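Local coordinates for protein Phikz039 (Pseudomonas phage phikz, PDB 3ZBQ) that is a phage-encoded relative of tubulin and FtsZ, called PhuZ, that holds guanosine-5'-diphosphate in a pocket of its fold, at residues 21-26 with 188-193. Sequence-based numbering, arbitrary orientation.
Sequences ELFHGY and ALVILF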
loop_
_atom_site.group_PDB
_atom_site.type_symbol
_atom_site.label_atom_id
_atom_site.label_comp_id
_atom_site.label_asym_id
_atom_site.label_seq_id
_atom_site.Cartn_x
_atom_site.Cartn_y
_atom_site.Cartn_z
ATOM N N GLU A 21 -10.955 -1.913 -9.965
ATOM C CA GLU A 21 -12.197 -1.900 -10.715
ATOM C C GLU A 21 -12.755 -0.487 -10.788
ATOM O O GLU A 21 -13.256 -0.074 -11.828
ATOM C CB GLU A 21 -13.224 -2.847 -10.086
ATOM C CG GLU A 21 -14.545 -2.879 -10.841
ATOM C CD GLU A 21 -15.603 -3.740 -10.166
ATOM O OE1 GLU A 21 -15.372 -4.212 -9.030
ATOM O OE2 GLU A 21 -16.671 -3.941 -10.783
ATOM N N LEU A 22 -12.654 0.256 -9.687
ATOM C CA LEU A 22 -13.105 1.647 -9.663
ATOM C C LEU A 22 -12.202 2.550 -10.512
ATOM O O LEU A 22 -12.653 3.560 -11.038
ATOM C CB LEU A 22 -13.163 2.188 -8.228
ATOM C CG LEU A 22 -14.164 1.510 -7.288
ATOM C CD1 LEU A 22 -14.089 2.085 -5.877
ATOM C CD2 LEU A 22 -15.576 1.647 -7.843
ATOM N N PHE A 23 -10.935 2.170 -10.644
ATOM C CA PHE A 23 -9.935 3.010 -11.308
ATOM C C PHE A 23 -9.867 2.709 -12.802
ATOM O O PHE A 23 -9.137 3.366 -13.550
ATOM C CB PHE A 23 -8.563 2.779 -10.670
ATOM C CG PHE A 23 -7.505 3.752 -11.123
ATOM C CD1 PHE A 23 -7.608 5.102 -10.811
ATOM C CD2 PHE A 23 -6.406 3.315 -11.849
ATOM C CE1 PHE A 23 -6.628 6.003 -11.213
ATOM C CE2 PHE A 23 -5.423 4.213 -12.261
ATOM C CZ PHE A 23 -5.539 5.553 -11.940
ATOM N N HIS A 24 -10.635 1.719 -13.240
ATOM C CA HIS A 24 -10.518 1.244 -14.614
ATOM C C HIS A 24 -10.772 2.329 -15.661
ATOM O O HIS A 24 -11.770 3.051 -15.601
ATOM C CB HIS A 24 -11.448 0.070 -14.877
ATOM C CG HIS A 24 -11.430 -0.378 -16.303
ATOM N ND1 HIS A 24 -10.410 -1.141 -16.830
ATOM C CD2 HIS A 24 -12.283 -0.127 -17.324
ATOM C CE1 HIS A 24 -10.649 -1.363 -18.111
ATOM N NE2 HIS A 24 -11.778 -0.758 -18.435
ATOM N N GLY A 25 -9.870 2.428 -16.630
ATOM C CA GLY A 25 -9.997 3.430 -17.673
ATOM C C GLY A 25 -9.135 4.650 -17.411
ATOM O O GLY A 25 -8.917 5.464 -18.306
ATOM N N TYR A 26 -8.639 4.778 -16.183
ATOM C CA TYR A 26 -7.765 5.896 -15.838
ATOM C C TYR A 26 -6.318 5.595 -16.194
ATOM O O TYR A 26 -5.472 6.493 -16.224
ATOM C CB TYR A 26 -7.884 6.228 -14.355
ATOM C CG TYR A 26 -9.106 7.039 -14.017
ATOM C CD1 TYR A 26 -10.367 6.452 -13.973
ATOM C CD2 TYR A 26 -9.002 8.400 -13.757
ATOM C CE1 TYR A 26 -11.488 7.198 -13.672
ATOM C CE2 TYR A 26 -10.115 9.153 -13.453
ATOM C CZ TYR A 26 -11.355 8.546 -13.412
ATOM O OH TYR A 26 -12.470 9.290 -13.111
ATOM N N ALA A 188 -3.692 11.364 -9.383
ATOM C CA ALA A 188 -2.648 12.383 -9.271
ATOM C C ALA A 188 -1.287 11.777 -9.586
ATOM O O ALA A 188 -0.472 12.377 -10.293
ATOM C CB ALA A 188 -2.654 12.995 -7.882
ATOM N N LEU A 189 -1.041 10.585 -9.054
ATOM C CA LEU A 189 0.226 9.897 -9.271
ATOM C C LEU A 189 0.463 9.578 -10.745
ATOM O O LEU A 189 1.561 9.806 -11.272
ATOM C CB LEU A 189 0.284 8.625 -8.414
ATOM C CG LEU A 189 0.535 8.854 -6.916
ATOM C CD1 LEU A 189 0.501 7.521 -6.162
ATOM C CD2 LEU A 189 1.865 9.583 -6.676
ATOM N N VAL A 190 -0.567 9.063 -11.415
ATOM C CA VAL A 190 -0.461 8.775 -12.845
ATOM C C VAL A 190 -0.066 10.034 -13.633
ATOM O O VAL A 190 0.801 9.975 -14.512
ATOM C CB VAL A 190 -1.763 8.164 -13.390
ATOM C CG1 VAL A 190 -1.751 8.159 -14.901
ATOM C CG2 VAL A 190 -1.940 6.743 -12.852
ATOM N N ILE A 191 -0.691 11.168 -13.320
ATOM C CA ILE A 191 -0.300 12.451 -13.934
ATOM C C ILE A 191 1.160 12.803 -13.622
ATOM O O ILE A 191 1.941 13.162 -14.531
ATOM C CB ILE A 191 -1.226 13.610 -13.464
ATOM C CG1 ILE A 191 -2.657 13.410 -13.976
ATOM C CG2 ILE A 191 -0.689 14.972 -13.917
ATOM C CD1 ILE A 191 -3.664 14.374 -13.376
ATOM N N LEU A 192 1.538 12.725 -12.346
ATOM C CA LEU A 192 2.915 13.041 -11.946
ATOM C C LEU A 192 3.935 12.255 -12.754
ATOM O O LEU A 192 4.961 12.797 -13.176
ATOM C CB LEU A 192 3.142 12.770 -10.452
ATOM C CG LEU A 192 4.573 13.044 -9.955
ATOM C CD1 LEU A 192 4.935 14.526 -10.142
ATOM C CD2 LEU A 192 4.760 12.619 -8.490
ATOM N N PHE A 193 3.624 10.987 -13.004
ATOM C CA PHE A 193 4.565 10.063 -13.634
ATOM C C PHE A 193 4.429 9.971 -15.160
ATOM O O PHE A 193 5.105 9.156 -15.792
ATOM C CB PHE A 193 4.357 8.653 -13.051
ATOM C CG PHE A 193 4.641 8.531 -11.573
ATOM C CD1 PHE A 193 5.563 9.354 -10.942
ATOM C CD2 PHE A 193 3.989 7.553 -10.816
ATOM C CE1 PHE A 193 5.828 9.223 -9.578
ATOM C CE2 PHE A 193 4.256 7.410 -9.448
ATOM C CZ PHE A 193 5.171 8.238 -8.829
#
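Phe23 and Val190 meet head-on, their side chains pointing at each other from the two helices. The para carbon CZ of Phe23 lies 3.9 Å from CG2 of Val190, and because this methyl sits near the ring plane, the aromatic edge rather than a face is used. Two torsions together bring these carbons into touch: CG of Phe23 is anti to the backbone N (chi1 -171°), which leaves it beside the carbonyl carbon and carries CZ to the valine, while in Val190 CG1 takes the anti position (chi1 167°) and leaves CG2 beside the backbone N, turned to the ring. CG1 faces the backbone of Tyr26 instead, 4.3 Å from its carbonyl O. No hydrogen bond crosses, and the two segments bury just 84 Å² together, so the contact is small and rests mainly on the apolar Phe23-Val190 touch.

A type II beta turn from Phe23 to Tyr26 brings Tyr26 back over the Phe23 ring. Tyr26 N donates to Phe23 O at 3.0 Å, closing the turn, and CB of Tyr26 rests 3.3 Å above the Phe23 ring plane, over its outer part rather than its centre. Gly25 has the positive phi (99°) found in the third position of such a turn.

Ile9 of strand 7-12 touches both Phe23 and Val190, and Leu186 adds to the packing round the ring. The contact thus joins the last part of helix 13-23 and the turn after it to the C-terminal part of helix 175-192, beside the parallel strands of the nucleotide-binding, Rossmann-like domain of the tubulin/FtsZ fold.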